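Local coordinates for acyl-CoA dehydrogenase domain protein Tcur3483 (Thermomonospora curvata, PDB 6WY9) that binds a flavin adenine dinucleotide cofactor and, as a member of the acyl-CoA dehydrogenase family, probably oxidises CH-CH groups of its donors, at residues Gly145-Gly150 with Ser174-Ser179. Residues are numbered along the deposited sequence; the frame is centred on the assembly and turned at random.
With FDA (dihydroflavine-adenine dinucleotide), chain C.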
ATOM      1  N   GLY A 145      19.642 -23.714  17.004  1.00 46.28           N
ATOM      2  CA  GLY A 145      19.000 -24.883  16.433  1.00 46.84           C
ATOM      3  C   GLY A 145      17.525 -24.994  16.782  1.00 47.35           C
ATOM      4  O   GLY A 145      17.161 -25.798  17.646  1.00 47.84           O
ATOM      5  N   TYR A 146      16.665 -24.187  16.142  1.00 46.08           N
ATOM      6  CA  TYR A 146      15.221 -24.276  16.384  1.00 46.17           C
ATOM      7  C   TYR A 146      14.486 -25.004  15.261  1.00 44.97           C
ATOM      8  O   TYR A 146      13.877 -26.068  15.471  1.00 46.51           O
ATOM      9  CB  TYR A 146      14.631 -22.874  16.547  1.00 45.65           C
ATOM     10  CG  TYR A 146      15.050 -22.145  17.799  1.00 47.55           C
ATOM     11  CD1 TYR A 146      15.622 -22.816  18.874  1.00 47.77           C
ATOM     12  CD2 TYR A 146      14.865 -20.774  17.896  1.00 47.10           C
ATOM     13  CE1 TYR A 146      16.000 -22.125  20.006  1.00 50.68           C
ATOM     14  CE2 TYR A 146      15.224 -20.102  19.005  1.00 49.36           C
ATOM     15  CZ  TYR A 146      15.800 -20.762  20.053  1.00 51.34           C
ATOM     16  OH  TYR A 146      16.144 -20.019  21.158  1.00 55.24           O
ATOM     17  N   THR A 147      14.592 -24.449  14.052  1.00 42.75           N
ATOM     18  CA  THR A 147      13.723 -24.756  12.931  1.00 41.19           C
ATOM     19  C   THR A 147      13.971 -26.155  12.412  1.00 41.41           C
ATOM     20  O   THR A 147      15.117 -26.597  12.292  1.00 43.39           O
ATOM     21  CB  THR A 147      13.971 -23.718  11.821  1.00 39.67           C
ATOM     22  OG1 THR A 147      13.754 -22.411  12.363  1.00 39.79           O
ATOM     23  CG2 THR A 147      13.043 -23.938  10.595  1.00 37.28           C
ATOM     24  N   GLU A 148      12.889 -26.860  12.096  1.00 40.77           N
ATOM     25  CA  GLU A 148      12.925 -28.169  11.466  1.00 41.49           C
ATOM     26  C   GLU A 148      12.129 -28.119  10.170  1.00 41.94           C
ATOM     27  O   GLU A 148      11.252 -27.264  10.009  1.00 41.55           O
ATOM     28  CB  GLU A 148      12.321 -29.246  12.384  1.00 43.39           C
ATOM     29  CG  GLU A 148      12.942 -29.196  13.772  1.00 45.34           C
ATOM     30  CD  GLU A 148      12.445 -30.298  14.723  1.00 49.77           C
ATOM     31  OE1 GLU A 148      11.340 -30.888  14.488  1.00 50.05           O
ATOM     32  OE2 GLU A 148      13.180 -30.562  15.726  1.00 50.93           O
ATOM     33  N   PRO A 149      12.369 -29.045   9.253  1.00 44.17           N
ATOM     34  CA  PRO A 149      11.463 -29.154   8.094  1.00 43.77           C
ATOM     35  C   PRO A 149       9.983 -29.179   8.481  1.00 43.83           C
ATOM     36  O   PRO A 149       9.183 -28.553   7.781  1.00 42.92           O
ATOM     37  CB  PRO A 149      11.905 -30.475   7.421  1.00 44.52           C
ATOM     38  CG  PRO A 149      13.370 -30.604   7.807  1.00 45.76           C
ATOM     39  CD  PRO A 149      13.472 -30.034   9.223  1.00 44.54           C
ATOM     40  N   GLY A 150       9.581 -29.916   9.537  1.00 42.53           N
ATOM     41  CA  GLY A 150       8.196 -29.972   9.967  1.00 42.93           C
ATOM     42  C   GLY A 150       7.776 -28.944  11.010  1.00 43.79           C
ATOM     43  O   GLY A 150       6.639 -28.960  11.500  1.00 42.48           O
ATOM     44  N   SER A 174      16.902 -33.533  13.396  1.00 56.68           N
ATOM     45  CA  SER A 174      17.602 -32.652  12.472  1.00 57.99           C
ATOM     46  C   SER A 174      16.998 -31.261  12.578  1.00 56.55           C
ATOM     47  O   SER A 174      15.873 -31.096  13.053  1.00 57.39           O
ATOM     48  CB  SER A 174      17.480 -33.158  11.041  1.00 59.09           C
ATOM     49  OG  SER A 174      16.174 -32.848  10.608  1.00 58.28           O
ATOM     50  N   LYS A 175      17.753 -30.259  12.108  1.00 53.98           N
ATOM     51  CA  LYS A 175      17.291 -28.881  12.037  1.00 50.84           C
ATOM     52  C   LYS A 175      17.639 -28.322  10.657  1.00 49.96           C
ATOM     53  O   LYS A 175      18.468 -28.870   9.935  1.00 48.22           O
ATOM     54  CB  LYS A 175      17.915 -27.997  13.138  1.00 49.79           C
ATOM     55  CG  LYS A 175      17.636 -28.483  14.582  1.00 50.83           C
ATOM     56  CD  LYS A 175      16.198 -28.155  15.035  1.00 49.19           C
ATOM     57  CE  LYS A 175      15.893 -28.800  16.410  1.00 50.04           C
ATOM     58  NZ  LYS A 175      14.568 -28.331  16.985  1.00 49.24           N
ATOM     59  N   ILE A 176      17.018 -27.216  10.297  1.00 49.03           N
ATOM     60  CA  ILE A 176      17.207 -26.676   8.959  1.00 49.24           C
ATOM     61  C   ILE A 176      17.392 -25.172   9.074  1.00 45.15           C
ATOM     62  O   ILE A 176      16.832 -24.517   9.959  1.00 43.55           O
ATOM     63  CB  ILE A 176      16.020 -27.067   8.018  1.00 50.95           C
ATOM     64  CG1 ILE A 176      16.248 -26.535   6.589  1.00 53.34           C
ATOM     65  CG2 ILE A 176      14.713 -26.529   8.577  1.00 47.86           C
ATOM     66  CD1 ILE A 176      15.589 -27.368   5.467  1.00 55.32           C
ATOM     67  N   PHE A 177      18.212 -24.614   8.183  1.00 44.07           N
ATOM     68  CA  PHE A 177      18.560 -23.192   8.227  1.00 42.63           C
ATOM     69  C   PHE A 177      19.310 -22.823   9.520  1.00 44.18           C
ATOM     70  O   PHE A 177      19.157 -21.719  10.066  1.00 44.43           O
ATOM     71  CB  PHE A 177      17.335 -22.264   8.039  1.00 42.25           C
ATOM     72  CG  PHE A 177      16.450 -22.643   6.894  1.00 44.05           C
ATOM     73  CD1 PHE A 177      16.919 -22.606   5.590  1.00 45.88           C
ATOM     74  CD2 PHE A 177      15.139 -23.064   7.122  1.00 43.84           C
ATOM     75  CE1 PHE A 177      16.095 -23.014   4.516  1.00 46.52           C
ATOM     76  CE2 PHE A 177      14.295 -23.449   6.050  1.00 44.10           C
ATOM     77  CZ  PHE A 177      14.786 -23.421   4.745  1.00 45.42           C
ATOM     78  N   THR A 178      20.173 -23.716   9.981  1.00 44.46           N
ATOM     79  CA  THR A 178      20.996 -23.470  11.167  1.00 45.88           C
ATOM     80  C   THR A 178      22.163 -22.582  10.765  1.00 46.37           C
ATOM     81  O   THR A 178      23.259 -23.076  10.501  1.00 48.31           O
ATOM     82  CB  THR A 178      21.520 -24.785  11.744  1.00 46.30           C
ATOM     83  OG1 THR A 178      20.471 -25.772  11.790  1.00 46.19           O
ATOM     84  CG2 THR A 178      22.067 -24.562  13.138  1.00 47.48           C
ATOM     85  N   SER A 179      21.959 -21.258  10.786  1.00 45.52           N
ATOM     86  CA  SER A 179      23.017 -20.337  10.375  1.00 46.72           C
ATOM     87  C   SER A 179      24.222 -20.465  11.280  1.00 47.49           C
ATOM     88  O   SER A 179      24.091 -20.457  12.510  1.00 48.44           O
ATOM     89  CB  SER A 179      22.575 -18.866  10.409  1.00 48.56           C
ATOM     90  OG  SER A 179      21.319 -18.708   9.826  1.00 50.48           O
TER
HETATM   91  PA  FDA C 401       6.650 -21.805   7.237  1.00 36.59           P
HETATM   92  O1A FDA C 401       6.393 -22.838   6.187  1.00 37.23           O
HETATM   93  O2A FDA C 401       6.321 -22.118   8.707  1.00 35.31           O
HETATM   94  O5B FDA C 401       5.651 -20.478   6.910  1.00 38.90           O
HETATM   95  C5B FDA C 401       5.930 -20.048   5.604  1.00 37.80           C
HETATM   96  C4B FDA C 401       5.082 -18.786   5.366  1.00 38.75           C
HETATM   97  O4B FDA C 401       3.670 -19.175   5.723  1.00 38.45           O
HETATM   98  C3B FDA C 401       5.365 -17.668   6.372  1.00 37.70           C
HETATM   99  O3B FDA C 401       6.358 -16.812   5.942  1.00 36.38           O
HETATM  100  C2B FDA C 401       4.050 -16.911   6.356  1.00 38.44           C
HETATM  101  O2B FDA C 401       3.811 -16.151   5.111  1.00 38.84           O
HETATM  102  C1B FDA C 401       2.977 -18.043   6.340  1.00 38.35           C
HETATM  103  N9A FDA C 401       2.443 -18.399   7.653  1.00 38.20           N
HETATM  104  C8A FDA C 401       2.949 -19.318   8.593  1.00 37.99           C
HETATM  105  N7A FDA C 401       2.164 -19.437   9.657  1.00 37.47           N
HETATM  106  C5A FDA C 401       1.115 -18.575   9.424  1.00 36.80           C
HETATM  107  C6A FDA C 401      -0.005 -18.252  10.206  1.00 36.86           C
HETATM  108  N6A FDA C 401      -0.219 -18.824  11.406  1.00 35.35           N
HETATM  109  N1A FDA C 401      -0.910 -17.352   9.763  1.00 36.31           N
HETATM  110  C2A FDA C 401      -0.624 -16.811   8.542  1.00 37.18           C
HETATM  111  N3A FDA C 401       0.405 -17.011   7.684  1.00 35.39           N
HETATM  112  C4A FDA C 401       1.261 -17.925   8.168  1.00 37.15           C
HETATM  113  N1  FDA C 401      16.179 -21.020  12.124  1.00 42.49           N
HETATM  114  C2  FDA C 401      16.931 -21.564  13.187  1.00 44.16           C
HETATM  115  O2  FDA C 401      16.432 -22.441  13.926  1.00 45.25           O
HETATM  116  N3  FDA C 401      18.219 -21.066  13.345  1.00 43.57           N
HETATM  117  C4  FDA C 401      18.808 -20.081  12.519  1.00 41.87           C
HETATM  118  O4  FDA C 401      19.961 -19.726  12.726  1.00 40.31           O
HETATM  119  C4X FDA C 401      17.972 -19.585  11.458  1.00 41.06           C
HETATM  120  N5  FDA C 401      18.479 -18.613  10.595  1.00 40.82           N
HETATM  121  C5X FDA C 401      17.920 -18.502   9.350  1.00 38.59           C
HETATM  122  C6  FDA C 401      18.581 -17.907   8.339  1.00 38.91           C
HETATM  123  C7  FDA C 401      17.974 -17.836   7.061  1.00 39.36           C
HETATM  124  C7M FDA C 401      18.707 -17.208   6.022  1.00 39.63           C
HETATM  125  C8  FDA C 401      16.742 -18.320   6.825  1.00 40.08           C
HETATM  126  C8M FDA C 401      16.102 -18.238   5.496  1.00 40.97           C
HETATM  127  C9  FDA C 401      16.044 -18.903   7.869  1.00 39.73           C
HETATM  128  C9A FDA C 401      16.643 -19.003   9.120  1.00 39.07           C
HETATM  129  N10 FDA C 401      15.952 -19.588  10.195  1.00 40.09           N
HETATM  130  C10 FDA C 401      16.722 -20.053  11.266  1.00 42.37           C
HETATM  131  C1' FDA C 401      14.632 -20.231   9.933  1.00 40.26           C
HETATM  132  C2' FDA C 401      13.447 -19.275  10.241  1.00 41.26           C
HETATM  133  O2' FDA C 401      13.299 -19.114  11.570  1.00 41.20           O
HETATM  134  C3' FDA C 401      12.197 -19.992   9.555  1.00 40.33           C
HETATM  135  O3' FDA C 401      12.297 -19.936   8.146  1.00 37.90           O
HETATM  136  C4' FDA C 401      10.892 -19.388  10.051  1.00 41.52           C
HETATM  137  O4' FDA C 401      10.745 -19.759  11.378  1.00 43.24           O
HETATM  138  C5' FDA C 401       9.748 -19.858   9.114  1.00 42.98           C
HETATM  139  O5' FDA C 401       9.658 -21.248   9.218  1.00 40.99           O
HETATM  140  P   FDA C 401       9.441 -21.888   7.726  1.00 38.70           P
HETATM  141  O1P FDA C 401      10.575 -21.422   6.950  1.00 37.94           O
HETATM  142  O2P FDA C 401       9.202 -23.378   7.921  1.00 40.06           O
HETATM  143  O3P FDA C 401       8.101 -21.197   7.032  1.00 36.40           O
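K175 reaches from its strand to the loop 145-150, its end meeting Y146 O and E148 OE2. Its chain turns about CB-CG (chi2 -76°) and then runs extended, carrying CD past the carbonyls of Y146 and T147. K175 NZ ends 2.8 Å from Y146 O. It also lies 2.9 Å from E148 OE2, a salt bridge received on the anti side of the carboxylate and 32° out of its plane. A190 O is a further acceptor for NZ, while T160 OG1 also bonds E148 OE2, so this buried charge pair is tied down at both ends. Next along, I176 N donates to T147 O (2.8 Å), coming from above the carbonyl plane. I176 then divides its branches: CG2 lies against the E148-P149 peptide and P149 CD, while CG1 sits over the centre of one face of the F177 ring. T147 CG2 comes to the edge of that ring, near its plane, 4.1 Å from F177 CD2. T147 OG1, anti to the carbonyl carbon (chi1 -56°), accepts from flavin N1 at 2.8 Å. Flavin O2 takes the N-H groups of Y146 and T147, and S179 N donates to O4, so the two segments hold the pyrimidine end of the isoalloxazine between them. In the beta-rich middle domain, the contact joins the loop after strand 142-145 to the end of strand 168-176, flanked by strands 186-192 and 227-239.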